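Local coordinates for protein cellulase (Clostridium cellulovorans, PDB 6UI3) that probably hydrolyses internal beta-1,4-glycosidic linkages of cellulose and related plant polysaccharides, here as the family 5 glycoside hydrolase domain of a longer protein, at residues F111-D116 with I150-E156; Y165-L169 with V194-C198; G127-T132 with I176-I180; N170-A174 with G208-P212; L33-G38 with I65-E71. One frame throughout, in Å; residues are numbered along the deposited sequence. Where two conformers were deposited one is given.

Contact 1: residues F111-D116 with I150-E156. Unlike the reference sequence in segment 150-156: Gln152 (reference Glu).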
# COMPACT_ATOMS: atom_id res chain seq x y z
N PHE A 111 -7.46 15.31 3.56
CA PHE A 111 -6.27 16.02 3.07
C PHE A 111 -5.55 15.28 1.95
O PHE A 111 -4.75 15.90 1.25
CB PHE A 111 -5.33 16.43 4.22
CG PHE A 111 -4.36 15.36 4.73
CD1 PHE A 111 -3.19 15.09 4.04
CD2 PHE A 111 -4.56 14.73 5.94
CE1 PHE A 111 -2.28 14.18 4.52
CE2 PHE A 111 -3.63 13.80 6.42
CZ PHE A 111 -2.50 13.55 5.71
N GLN A 112 -5.83 13.99 1.75
CA GLN A 112 -5.22 13.26 0.65
C GLN A 112 -5.46 13.94 -0.69
O GLN A 112 -4.65 13.78 -1.62
CB GLN A 112 -5.81 11.85 0.59
CG GLN A 112 -5.20 10.95 -0.49
CD GLN A 112 -5.86 9.57 -0.51
OE1 GLN A 112 -5.28 8.59 -0.06
NE2 GLN A 112 -7.08 9.50 -1.01
N GLY A 113 -6.58 14.65 -0.83
CA GLY A 113 -6.92 15.33 -2.07
C GLY A 113 -6.60 16.81 -2.11
O GLY A 113 -7.14 17.54 -2.95
N GLN A 114 -5.74 17.26 -1.20
CA GLN A 114 -5.45 18.68 -1.03
C GLN A 114 -3.96 18.97 -1.17
O GLN A 114 -3.44 19.92 -0.58
CB GLN A 114 -6.01 19.19 0.30
CG GLN A 114 -7.53 19.02 0.38
CD GLN A 114 -8.09 19.56 1.66
OE1 GLN A 114 -7.65 19.21 2.74
NE2 GLN A 114 -9.07 20.45 1.54
N PHE A 115 -3.27 18.21 -2.03
CA PHE A 115 -1.84 18.40 -2.28
C PHE A 115 -1.63 19.50 -3.31
O PHE A 115 -1.32 19.27 -4.48
CB PHE A 115 -1.17 17.07 -2.65
CG PHE A 115 -0.83 16.24 -1.43
CD1 PHE A 115 -1.82 15.58 -0.72
CD2 PHE A 115 0.48 16.18 -0.96
CE1 PHE A 115 -1.52 14.88 0.45
CE2 PHE A 115 0.79 15.48 0.19
CZ PHE A 115 -0.20 14.82 0.89
N ASP A 116 -1.78 20.73 -2.83
CA ASP A 116 -1.63 21.94 -3.63
C ASP A 116 -1.13 23.06 -2.72
O ASP A 116 -1.16 22.95 -1.50
CB ASP A 116 -2.94 22.31 -4.36
CG ASP A 116 -4.15 22.31 -3.43
OD1 ASP A 116 -4.11 23.06 -2.44
OD2 ASP A 116 -5.12 21.55 -3.67
N ILE A 150 1.25 8.49 3.08
CA ILE A 150 -0.04 8.92 2.53
C ILE A 150 -0.33 8.00 1.35
O ILE A 150 0.59 7.65 0.61
CB ILE A 150 -0.03 10.42 2.16
CG1 ILE A 150 -1.41 10.88 1.66
CG2 ILE A 150 1.07 10.74 1.15
CD1 ILE A 150 -2.55 10.79 2.68
N ASN A 151 -1.58 7.60 1.16
CA ASN A 151 -1.92 6.58 0.15
C ASN A 151 -1.74 7.08 -1.29
O ASN A 151 -0.80 6.66 -1.98
CB ASN A 151 -3.36 6.12 0.42
CG ASN A 151 -3.89 5.26 -0.66
OD1 ASN A 151 -3.24 4.27 -1.04
ND2 ASN A 151 -5.05 5.60 -1.20
N GLN A 152 -2.63 7.94 -1.76
CA GLN A 152 -2.66 8.41 -3.16
C GLN A 152 -2.79 9.93 -3.17
O GLN A 152 -3.84 10.49 -3.53
CB GLN A 152 -3.75 7.69 -3.96
CG GLN A 152 -3.30 6.26 -4.27
CD GLN A 152 -4.28 5.38 -4.99
OE1 GLN A 152 -3.92 4.30 -5.46
NE2 GLN A 152 -5.51 5.80 -5.07
N PRO A 153 -1.73 10.62 -2.76
CA PRO A 153 -1.80 12.08 -2.61
C PRO A 153 -2.01 12.78 -3.94
O PRO A 153 -1.35 12.47 -4.93
CB PRO A 153 -0.42 12.44 -2.03
CG PRO A 153 0.48 11.32 -2.52
CD PRO A 153 -0.39 10.09 -2.48
N ARG A 154 -2.91 13.76 -3.94
CA ARG A 154 -3.25 14.41 -5.20
C ARG A 154 -3.97 15.72 -4.92
O ARG A 154 -4.31 16.04 -3.77
CB ARG A 154 -4.12 13.49 -6.06
CG ARG A 154 -5.44 13.12 -5.43
CD ARG A 154 -6.14 12.11 -6.30
NE ARG A 154 -7.45 11.67 -5.88
CZ ARG A 154 -7.66 10.66 -5.05
NH1 ARG A 154 -6.66 10.03 -4.46
NH2 ARG A 154 -8.91 10.27 -4.80
N HIS A 155 -4.22 16.47 -5.98
CA HIS A 155 -5.13 17.61 -5.97
C HIS A 155 -6.46 17.14 -6.54
O HIS A 155 -6.55 16.79 -7.72
CB HIS A 155 -4.56 18.74 -6.82
CG HIS A 155 -5.53 19.84 -7.11
ND1 HIS A 155 -5.82 20.84 -6.20
CD2 HIS A 155 -6.28 20.10 -8.21
CE1 HIS A 155 -6.70 21.67 -6.73
NE2 HIS A 155 -6.99 21.25 -7.95
N GLU A 156 -7.50 17.13 -5.70
CA GLU A 156 -8.88 16.83 -6.12
C GLU A 156 -8.88 15.48 -6.84
O GLU A 156 -8.41 14.49 -6.27
CB GLU A 156 -9.49 18.00 -6.87
CG GLU A 156 -9.58 19.25 -6.03
CD GLU A 156 -10.28 20.39 -6.73
OE1 GLU A 156 -10.58 20.27 -7.94
OE2 GLU A 156 -10.53 21.42 -6.06

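Contact 2: residues Y165-L169 with V194-C198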
# COMPACT_ATOMS: atom_id res chain seq x y z
N TYR A 165 1.92 20.57 -7.62
CA TYR A 165 1.44 19.55 -6.70
C TYR A 165 2.55 18.56 -6.38
O TYR A 165 2.65 18.08 -5.24
CB TYR A 165 0.24 18.81 -7.28
CG TYR A 165 -0.86 19.66 -7.88
CD1 TYR A 165 -1.12 20.95 -7.45
CD2 TYR A 165 -1.65 19.16 -8.91
CE1 TYR A 165 -2.14 21.71 -8.02
CE2 TYR A 165 -2.66 19.91 -9.48
CZ TYR A 165 -2.90 21.18 -9.04
OH TYR A 165 -3.91 21.94 -9.62
N PHE A 166 3.38 18.22 -7.37
CA PHE A 166 4.48 17.31 -7.10
C PHE A 166 5.38 17.89 -6.02
O PHE A 166 5.86 17.16 -5.14
CB PHE A 166 5.33 17.04 -8.35
CG PHE A 166 4.59 16.47 -9.55
CD1 PHE A 166 3.37 15.82 -9.43
CD2 PHE A 166 5.16 16.58 -10.81
CE1 PHE A 166 2.74 15.30 -10.55
CE2 PHE A 166 4.53 16.06 -11.92
CZ PHE A 166 3.31 15.43 -11.80
N ASN A 167 5.64 19.20 -6.07
CA ASN A 167 6.52 19.82 -5.09
C ASN A 167 5.89 19.86 -3.71
O ASN A 167 6.58 19.67 -2.71
CB ASN A 167 6.91 21.24 -5.52
CG ASN A 167 7.68 21.97 -4.43
OD1 ASN A 167 8.82 21.62 -4.13
ND2 ASN A 167 7.05 22.98 -3.83
N VAL A 168 4.57 20.10 -3.63
CA VAL A 168 3.89 20.05 -2.33
C VAL A 168 4.07 18.68 -1.70
O VAL A 168 4.37 18.56 -0.51
CB VAL A 168 2.41 20.44 -2.47
CG1 VAL A 168 1.65 20.16 -1.18
CG2 VAL A 168 2.27 21.89 -2.82
N LEU A 169 3.88 17.61 -2.49
CA LEU A 169 4.07 16.26 -1.96
C LEU A 169 5.51 16.05 -1.51
O LEU A 169 5.76 15.43 -0.47
CB LEU A 169 3.67 15.23 -3.01
CG LEU A 169 3.99 13.77 -2.66
CD1 LEU A 169 3.34 13.35 -1.37
CD2 LEU A 169 3.55 12.86 -3.81
N VAL A 194 7.27 6.15 0.91
CA VAL A 194 6.91 7.47 0.46
C VAL A 194 6.40 7.37 -0.98
O VAL A 194 7.10 6.84 -1.84
CB VAL A 194 8.07 8.48 0.56
CG1 VAL A 194 8.31 8.85 2.03
CG2 VAL A 194 9.35 7.96 -0.08
N PRO A 195 5.19 7.83 -1.28
CA PRO A 195 4.65 7.72 -2.64
C PRO A 195 5.05 8.87 -3.54
O PRO A 195 5.34 9.98 -3.08
CB PRO A 195 3.13 7.77 -2.39
CG PRO A 195 3.00 8.71 -1.25
CD PRO A 195 4.17 8.36 -0.34
N THR A 196 5.03 8.59 -4.84
CA THR A 196 4.92 9.63 -5.86
C THR A 196 3.49 10.20 -5.84
O THR A 196 2.59 9.69 -5.15
CB THR A 196 5.19 9.01 -7.23
OG1 THR A 196 4.23 7.96 -7.41
CG2 THR A 196 6.61 8.47 -7.37
N TYR A 197 3.25 11.23 -6.65
CA TYR A 197 1.91 11.79 -6.80
C TYR A 197 0.96 10.71 -7.29
O TYR A 197 1.25 10.01 -8.26
CB TYR A 197 1.99 12.97 -7.79
CG TYR A 197 0.70 13.72 -8.01
CD1 TYR A 197 -0.17 13.34 -9.02
CD2 TYR A 197 0.35 14.82 -7.25
CE1 TYR A 197 -1.36 14.02 -9.24
CE2 TYR A 197 -0.84 15.51 -7.46
CZ TYR A 197 -1.68 15.11 -8.45
OH TYR A 197 -2.87 15.79 -8.63
N CYS A 198 -0.16 10.53 -6.58
CA CYS A 198 -1.12 9.46 -6.83
C CYS A 198 -0.52 8.06 -6.70
O CYS A 198 -1.13 7.09 -7.16
CB CYS A 198 -1.82 9.56 -8.20
SG CYS A 198 -3.00 10.92 -8.35

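Contact 3: residues G127-T132 with I176-I180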
# COMPACT_ATOMS: atom_id res chain seq x y z
N GLY A 127 -0.86 16.15 8.80
CA GLY A 127 -0.07 14.94 8.68
C GLY A 127 0.96 14.80 9.79
O GLY A 127 1.21 13.69 10.28
N THR A 128 1.56 15.92 10.20
CA THR A 128 2.52 15.89 11.30
C THR A 128 1.85 15.46 12.60
O THR A 128 2.37 14.60 13.33
CB THR A 128 3.18 17.26 11.47
OG1 THR A 128 4.01 17.54 10.33
CG2 THR A 128 4.04 17.33 12.72
N ILE A 129 0.70 16.04 12.91
CA ILE A 129 0.02 15.73 14.16
C ILE A 129 -0.47 14.29 14.18
O ILE A 129 -0.35 13.58 15.19
CB ILE A 129 -1.12 16.75 14.40
CG1 ILE A 129 -0.51 18.13 14.67
CG2 ILE A 129 -2.02 16.30 15.54
CD1 ILE A 129 -1.50 19.26 14.59
N VAL A 130 -1.00 13.81 13.05
CA VAL A 130 -1.49 12.43 12.95
C VAL A 130 -0.33 11.44 13.02
O VAL A 130 -0.36 10.48 13.80
CB VAL A 130 -2.35 12.26 11.68
CG1 VAL A 130 -2.62 10.79 11.41
CG2 VAL A 130 -3.65 13.05 11.80
N TRP A 131 0.72 11.67 12.21
CA TRP A 131 1.86 10.75 12.24
C TRP A 131 2.58 10.75 13.58
O TRP A 131 3.10 9.71 13.99
CB TRP A 131 2.83 11.00 11.07
CG TRP A 131 2.42 10.19 9.89
CD1 TRP A 131 1.95 10.64 8.68
CD2 TRP A 131 2.37 8.76 9.83
NE1 TRP A 131 1.64 9.57 7.86
CE2 TRP A 131 1.87 8.41 8.56
CE3 TRP A 131 2.71 7.75 10.73
CZ2 TRP A 131 1.68 7.07 8.18
CZ3 TRP A 131 2.52 6.42 10.36
CH2 TRP A 131 2.01 6.10 9.09
N THR A 132 2.64 11.89 14.28
CA THR A 132 3.25 11.88 15.61
C THR A 132 2.50 10.92 16.52
O THR A 132 3.11 10.16 17.27
CB THR A 132 3.27 13.29 16.19
OG1 THR A 132 4.11 14.13 15.37
CG2 THR A 132 3.85 13.31 17.59
N ILE A 176 7.34 14.68 7.01
CA ILE A 176 6.79 13.55 7.75
C ILE A 176 7.86 12.54 8.13
O ILE A 176 7.83 11.96 9.22
CB ILE A 176 5.64 12.90 6.95
CG1 ILE A 176 4.45 13.83 6.80
CG2 ILE A 176 5.22 11.58 7.58
CD1 ILE A 176 3.90 14.30 8.03
N VAL A 177 8.79 12.24 7.22
CA VAL A 177 9.83 11.26 7.54
C VAL A 177 10.62 11.66 8.79
O VAL A 177 10.68 10.83 9.72
CB VAL A 177 10.68 10.95 6.29
CG1 VAL A 177 11.96 10.17 6.66
CG2 VAL A 177 9.85 10.20 5.26
N PRO A 178 11.18 12.86 8.89
CA PRO A 178 11.90 13.20 10.13
C PRO A 178 11.00 13.30 11.35
O PRO A 178 11.46 13.05 12.46
CB PRO A 178 12.63 14.52 9.81
CG PRO A 178 12.15 14.94 8.49
CD PRO A 178 11.47 13.82 7.80
N VAL A 179 9.73 13.68 11.18
CA VAL A 179 8.79 13.67 12.30
C VAL A 179 8.70 12.27 12.90
O VAL A 179 8.78 12.09 14.12
CB VAL A 179 7.41 14.19 11.86
CG1 VAL A 179 6.33 13.76 12.84
CG2 VAL A 179 7.44 15.70 11.72
N ILE A 180 8.56 11.26 12.05
CA ILE A 180 8.53 9.88 12.52
C ILE A 180 9.85 9.50 13.20
O ILE A 180 9.85 8.93 14.30
CB ILE A 180 8.19 8.92 11.36
CG1 ILE A 180 6.74 9.14 10.89
CG2 ILE A 180 8.41 7.45 11.77
CD1 ILE A 180 6.42 8.57 9.53

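Contact 4: residues N170-A174 with G208-P212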
# COMPACT_ATOMS: atom_id res chain seq x y z
N ASN A 170 6.49 16.54 -2.28
CA ASN A 170 7.88 16.39 -1.87
C ASN A 170 8.12 17.05 -0.51
O ASN A 170 8.82 16.49 0.33
CB ASN A 170 8.82 16.98 -2.92
CG ASN A 170 8.85 16.15 -4.20
OD1 ASN A 170 8.57 14.95 -4.20
ND2 ASN A 170 9.19 16.80 -5.29
N GLU A 171 7.51 18.22 -0.28
CA GLU A 171 7.67 18.88 1.02
C GLU A 171 6.96 18.11 2.13
O GLU A 171 7.48 18.01 3.25
CB GLU A 171 7.15 20.32 0.94
CG GLU A 171 7.94 21.22 0.01
CD GLU A 171 7.50 22.67 0.10
OE1 GLU A 171 7.23 23.13 1.23
OE2 GLU A 171 7.42 23.34 -0.95
N TYR A 172 5.78 17.55 1.84
CA TYR A 172 5.08 16.71 2.82
C TYR A 172 5.94 15.53 3.23
O TYR A 172 6.18 15.30 4.42
CB TYR A 172 3.75 16.24 2.22
CG TYR A 172 2.99 15.24 3.06
CD1 TYR A 172 2.06 15.65 4.00
CD2 TYR A 172 3.19 13.88 2.91
CE1 TYR A 172 1.35 14.74 4.76
CE2 TYR A 172 2.49 12.95 3.67
CZ TYR A 172 1.56 13.39 4.59
OH TYR A 172 0.83 12.50 5.38
N ASN A 173 6.45 14.77 2.26
CA ASN A 173 7.25 13.61 2.59
C ASN A 173 8.52 14.01 3.34
O ASN A 173 8.96 13.31 4.26
CB ASN A 173 7.59 12.81 1.33
CG ASN A 173 6.43 11.98 0.81
OD1 ASN A 173 5.58 11.52 1.57
ND2 ASN A 173 6.43 11.73 -0.49
N ALA A 174 9.14 15.13 2.94
CA ALA A 174 10.37 15.58 3.57
C ALA A 174 10.16 16.01 5.02
O ALA A 174 11.12 16.02 5.79
CB ALA A 174 10.99 16.74 2.79
N GLY A 208 9.19 13.83 -11.21
CA GLY A 208 8.90 14.93 -10.30
C GLY A 208 9.16 14.64 -8.85
O GLY A 208 9.19 15.56 -8.02
N MET A 209 9.34 13.37 -8.51
CA MET A 209 9.56 12.93 -7.14
C MET A 209 10.94 13.33 -6.65
O MET A 209 11.93 13.13 -7.35
CB MET A 209 9.50 11.40 -7.15
CG MET A 209 9.69 10.74 -5.83
SD MET A 209 8.28 11.11 -4.76
CE MET A 209 8.64 9.97 -3.42
N VAL A 210 11.02 13.85 -5.44
CA VAL A 210 12.27 14.01 -4.70
C VAL A 210 12.13 13.11 -3.48
O VAL A 210 11.29 13.35 -2.61
CB VAL A 210 12.54 15.47 -4.30
CG1 VAL A 210 13.80 15.56 -3.42
CG2 VAL A 210 12.69 16.33 -5.54
N VAL A 211 12.90 12.03 -3.46
CA VAL A 211 12.87 11.14 -2.29
C VAL A 211 13.51 11.88 -1.12
O VAL A 211 14.57 12.49 -1.31
CB VAL A 211 13.62 9.84 -2.59
CG1 VAL A 211 13.53 8.90 -1.41
CG2 VAL A 211 13.04 9.16 -3.85
N PRO A 212 12.92 11.89 0.07
CA PRO A 212 13.55 12.57 1.20
C PRO A 212 14.98 12.11 1.43
O PRO A 212 15.35 10.97 1.13
CB PRO A 212 12.65 12.21 2.38
CG PRO A 212 11.31 12.04 1.78
CD PRO A 212 11.58 11.37 0.43
O HOH W 1 8.60 13.02 -1.97
O HOH W 2 11.19 15.05 -0.38

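Contact 5: residues L33-G38 with I65-E71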
# COMPACT_ATOMS: atom_id res chain seq x y z
N LEU A 33 -10.66 -0.62 6.73
CA LEU A 33 -10.47 0.51 7.64
C LEU A 33 -10.29 1.85 6.95
O LEU A 33 -10.23 2.88 7.64
CB LEU A 33 -9.33 0.25 8.63
CG LEU A 33 -9.69 -0.78 9.72
CD1 LEU A 33 -8.43 -1.29 10.38
CD2 LEU A 33 -10.64 -0.16 10.74
N GLU A 34 -10.27 1.89 5.62
CA GLU A 34 -10.34 3.15 4.89
C GLU A 34 -11.75 3.51 4.46
O GLU A 34 -11.93 4.55 3.81
CB GLU A 34 -9.38 3.17 3.69
CG GLU A 34 -9.90 2.56 2.40
CD GLU A 34 -9.93 1.03 2.33
OE1 GLU A 34 -9.98 0.33 3.36
OE2 GLU A 34 -9.95 0.53 1.17
N SER A 35 -12.75 2.70 4.79
CA SER A 35 -14.11 2.95 4.32
C SER A 35 -14.73 4.18 5.01
O SER A 35 -14.39 4.52 6.15
CB SER A 35 -15.01 1.75 4.65
OG SER A 35 -14.54 0.54 4.09
N VAL A 36 -15.69 4.80 4.33
CA VAL A 36 -16.55 5.77 5.01
C VAL A 36 -17.42 5.03 6.00
O VAL A 36 -18.08 4.05 5.64
CB VAL A 36 -17.42 6.53 3.99
CG1 VAL A 36 -18.42 7.44 4.72
CG2 VAL A 36 -16.57 7.34 3.03
N GLY A 37 -17.42 5.48 7.25
CA GLY A 37 -18.24 4.86 8.28
C GLY A 37 -17.56 3.77 9.07
O GLY A 37 -18.23 3.08 9.84
N GLY A 38 -16.26 3.60 8.93
CA GLY A 38 -15.55 2.61 9.70
C GLY A 38 -15.40 1.29 8.97
O GLY A 38 -15.72 1.14 7.79
N ILE A 65 -2.57 -2.34 5.43
CA ILE A 65 -3.80 -2.03 6.15
C ILE A 65 -4.16 -0.56 5.90
O ILE A 65 -3.70 0.33 6.63
CB ILE A 65 -3.64 -2.30 7.65
CG1 ILE A 65 -3.21 -3.74 7.91
CG2 ILE A 65 -4.94 -1.99 8.39
CD1 ILE A 65 -2.62 -3.94 9.29
N PRO A 66 -4.95 -0.29 4.85
CA PRO A 66 -5.48 1.06 4.63
C PRO A 66 -6.24 1.56 5.85
O PRO A 66 -7.13 0.87 6.35
CB PRO A 66 -6.42 0.86 3.44
CG PRO A 66 -5.81 -0.28 2.67
CD PRO A 66 -5.30 -1.21 3.75
N VAL A 67 -5.95 2.79 6.29
CA VAL A 67 -6.67 3.37 7.42
C VAL A 67 -7.03 4.83 7.13
O VAL A 67 -6.15 5.66 6.89
CB VAL A 67 -5.88 3.32 8.74
CG1 VAL A 67 -6.71 3.90 9.89
CG2 VAL A 67 -5.43 1.90 9.07
N ARG A 68 -8.33 5.13 7.18
CA ARG A 68 -8.85 6.50 7.21
C ARG A 68 -8.96 6.90 8.67
O ARG A 68 -9.54 6.16 9.47
CB ARG A 68 -10.23 6.54 6.55
CG ARG A 68 -10.87 7.93 6.53
CD ARG A 68 -12.31 7.90 6.03
NE ARG A 68 -12.50 7.20 4.76
CZ ARG A 68 -12.96 7.74 3.63
NH1 ARG A 68 -13.26 9.02 3.54
NH2 ARG A 68 -13.12 6.96 2.58
N TRP A 69 -8.40 8.06 9.04
CA TRP A 69 -8.35 8.48 10.44
C TRP A 69 -9.31 9.60 10.80
O TRP A 69 -9.65 9.74 11.99
CB TRP A 69 -6.94 8.93 10.80
CG TRP A 69 -5.89 7.88 10.61
CD1 TRP A 69 -5.16 7.63 9.48
CD2 TRP A 69 -5.46 6.91 11.59
NE1 TRP A 69 -4.29 6.57 9.70
CE2 TRP A 69 -4.46 6.12 10.98
CE3 TRP A 69 -5.82 6.63 12.91
CZ2 TRP A 69 -3.82 5.08 11.66
CZ3 TRP A 69 -5.19 5.60 13.58
CH2 TRP A 69 -4.20 4.84 12.96
N ASP A 70 -9.76 10.40 9.83
CA ASP A 70 -10.41 11.67 10.13
C ASP A 70 -11.91 11.57 10.39
O ASP A 70 -12.56 12.61 10.54
CB ASP A 70 -10.05 12.75 9.11
CG ASP A 70 -10.48 12.45 7.69
OD1 ASP A 70 -10.92 11.33 7.40
OD2 ASP A 70 -10.35 13.38 6.86
N GLU A 71 -12.47 10.37 10.52
CA GLU A 71 -13.79 10.20 11.12
C GLU A 71 -13.68 9.84 12.59
O GLU A 71 -14.71 9.66 13.25
CB GLU A 71 -14.61 9.15 10.37
CG GLU A 71 -14.79 9.49 8.88
CD GLU A 71 -15.64 8.51 8.09
OE1 GLU A 71 -15.59 7.31 8.33
OE2 GLU A 71 -16.37 8.97 7.20
O HOH W 3 -8.10 -1.71 6.03

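Contact 1: residues F111-D116 with I150-E156
Gln112, Gly113 and Phe115 lock onto Arg154-Glu156 through three backbone hydrogen bonds: Arg154 N to Gln112 O (2.9 Å), Phe115 N to Arg154 O and Glu156 N to Gly113 O, the last nearly straight at 173°. Phe115 centres an inverse gamma turn. Among the side-chain bonds, Gln112 OE1 accepts twice from one face of its amide plane, from Gln152 N (3.2 Å) and Asn151 ND2 (3.2 Å). With CG anti to the backbone N (chi1 -177°) and the chain extended, Gln112 carries OE1 across to Asn151 and Gln152. Asn151 OD1 also bonds Arg64, and Gln152 OE1 bonds His222. Arg154 NH1 bonds Gln152 O, and NH2 forms a salt bridge with Glu157. At the far end of the segments, His155 ND1 gives an in-plane bond to Asp116 OD2 (2.7 Å), on the anti side of the carboxylate. The apolar part centres on Phe115, where Pro153 CB sits 3.6 Å from the ring centroid, a CH-pi contact over the face, while Ile150 CD1 reaches Phe111 CE1 (3.9 Å). Asn151-Gln152-Pro153, just after strand 145-148, stands where family 5 barrels carry Asn-Glu-Pro; Gln152 replaces the reference glutamate, the position of the acid/base in relatives.

Contact 2: residues Y165-L169 with V194-C198
Phe166 turns the edge of its ring toward the face of Tyr197 in an offset edge-to-face pair, the centroids 5.3 Å apart and the planes 67° from each other. Its CE1 comes to 3.6 Å from Tyr197 CG, and Tyr197 CD1 lies near the plane of the Phe166 ring, at its edge. Tyr165, one residue back on the helix, runs alongside Tyr197 in the same direction: its CB approaches Tyr197 CE2 at 3.5 Å, and its CD2 lies 3.6 Å from Tyr197 OH. The Tyr165 ring also stacks with His155. Both helix residues meet the same side of the Tyr197 ring, which its CG, anti to the backbone N (chi1 -177°), carries out toward the helix.

The setting is a beta-alpha-beta crossover of the (beta/alpha)8 barrel: the early part of helix 163-182 packs on the end of strand 192-195, the strand that follows it, and on the loop that leaves the strand. One turn further on, Leu169 closes on the backbone instead of a ring. Its CD2 branch lies 3.3 Å from both Thr196 C and Tyr197 N, against the peptide unit joining these two residues, and 3.5 Å from Pro195 O. No hydrogen bond links the two segments directly. The polar end of Tyr197 is satisfied elsewhere, its OH bonding Asp158 O and His155 N in the loop ahead of the helix, while Thr196 OG1 bonds Ser200 O.

Contact 3: residues G127-T132 with I176-I180
A helix-helix contact between two neighbours in the outer layer of the barrel brings Trp131 and Thr128 of helix 120-137 against Ile176, Val179 and Ile180 of helix 163-182. The axes of these short helical segments approach to 9.5 Å and run in nearly the same sense, at a signed crossing angle of -31°. Ile176 makes the deepest approach to the opposite backbone. Its CG1 stands anti to the carbonyl carbon (chi1 -66°), and from there CD1 reaches 3.5 Å from Gly127 C and 3.6 Å from Thr128 N, where the glycine leaves the helix surface low. The other branch, CG2, touches the indole at Trp131 CD1, 3.6 Å away. Ile180 CD1, one turn on, lies above the indole plane, offset toward its rim and 4.0 Å from Trp131 CE3, so the tryptophan touches two isoleucines one helical turn apart.

In this (beta/alpha)8 barrel the two helices follow consecutive strands, 101-105 and 145-148, and so lie side by side around the sheet. The end of Trp131 reaches the barrel strands: its NE1 bonds Thr149 O, just past strand 145-148, and its ring meets that of Phe147. Farther out, the threonines and Val179 make the outer seam. Val179 CG2 packs on Thr128 CG2 at 3.9 Å, and its CG1 lies 3.4 Å from Thr132 OG1. That hydroxyl donates to Thr128 O (2.7 Å), which also accepts the helical bond of Thr132 N from the other face of its carbonyl plane. Thr128 OG1 likewise turns back to its own helix, bonding Ile124 O.

Contact 4: residues N170-A174 with G208-P212
Asn170 lays its amide across the side chain of Val210, with ND2 3.5 Å from Val210 CG2, and uses both ends of that amide on the passing backbone. ND2 donates to Gly208 O (3.0 Å) almost in line, at 173°, the acceptor lying in the amide plane; OD1 takes the N-H of Val210 (3.0 Å), which arrives from well above the carbonyl plane. These two bonds fix the rotation of the amide. CG stands anti to the carbonyl carbon (chi1 -70°), which directs it off the helix toward the loop. Two waters widen the grip. One donates to Asn170 OD1 and Val210 O and accepts from Asn173 ND2; the second joins Asn170 O to the same Val210 O. Asn173 also holds Thr149 OG1 through its OD1. Past the waters, carbon atoms of the loop pack on Asn173: Pro212 CG rests 3.6 Å from Asn173 O and 3.8 Å from Asn173 CB, while Met209 CE lies 4.1 Å from Asn173 ND2. In the (beta/alpha)8 barrel this is where the connection from helix 203-208 to strand 217-222 runs along the preceding helix, 163-182, near the protein surface.

Contact 5: residues L33-G38 with I65-E71
Glu34 and Arg68 bring the two backbones together, CA to CA 4.3 Å, and Arg68 N donates to Leu33 O (3.0 Å); beyond them Ser35 to Gly38 forms a type II beta turn. Both segments belong to loops that follow the first two strands, 25-29 and 62-65, of the (beta/alpha)8 barrel, at the end of the barrel that bears the active site in this fold.

Arg68 carries most of the polar contact. NE and NH2 both hold one atom, Glu34 O, at 2.9 Å and 3.0 Å, with that oxygen close to the guanidinium plane, a side-on grip. The bend at chi3 (-52°) swings the guanidinium back over the turn, where Val36 CG2 covers one of its faces, 3.5 Å from NH2. Glu71 reaches the middle of the turn: its chain is extended beyond CG, and OE1 accepts from Gly37 N (2.8 Å) on its syn lone pair, while OE2 lies against Val36 CG1.

Glu34 lies alongside Pro66, its OE1 near Pro66 CB. Its carboxylate is bonded to the backbone before it, to Asn31 N and Thr32 N, and both Glu34 and Pro66 touch Trp304 of strand 301-305. Leu33 lies alongside Ile65, its CD1 against Ile65 CG2, with Tyr84 beside it. A water ties this end together, accepting from Leu33 N (2.9 Å) and donating to Pro66 O (2.8 Å).

Contacts 2, 4 and 3 share helix 163-182, in that order along it: contact 2 is the buried one, rings and a leucine against backbone; contact 4 faces the surface and relies on an asparagine and waters; contact 3 is partly buried and, like contact 2, has no hydrogen bond between its segments. Contacts 1 and 5 instead join loops after successive strands. Contact 1 has three backbone hydrogen bonds and a histidine-carboxylate pair, whereas in contact 5 the side chains of Arg68 and Glu71 hold the backbone. Contact 1 touches contacts 2, 3 and 4, for instance through Tyr197 OH on His155 N and Tyr172 on Phe115. Contact 5 stands apart from the rest.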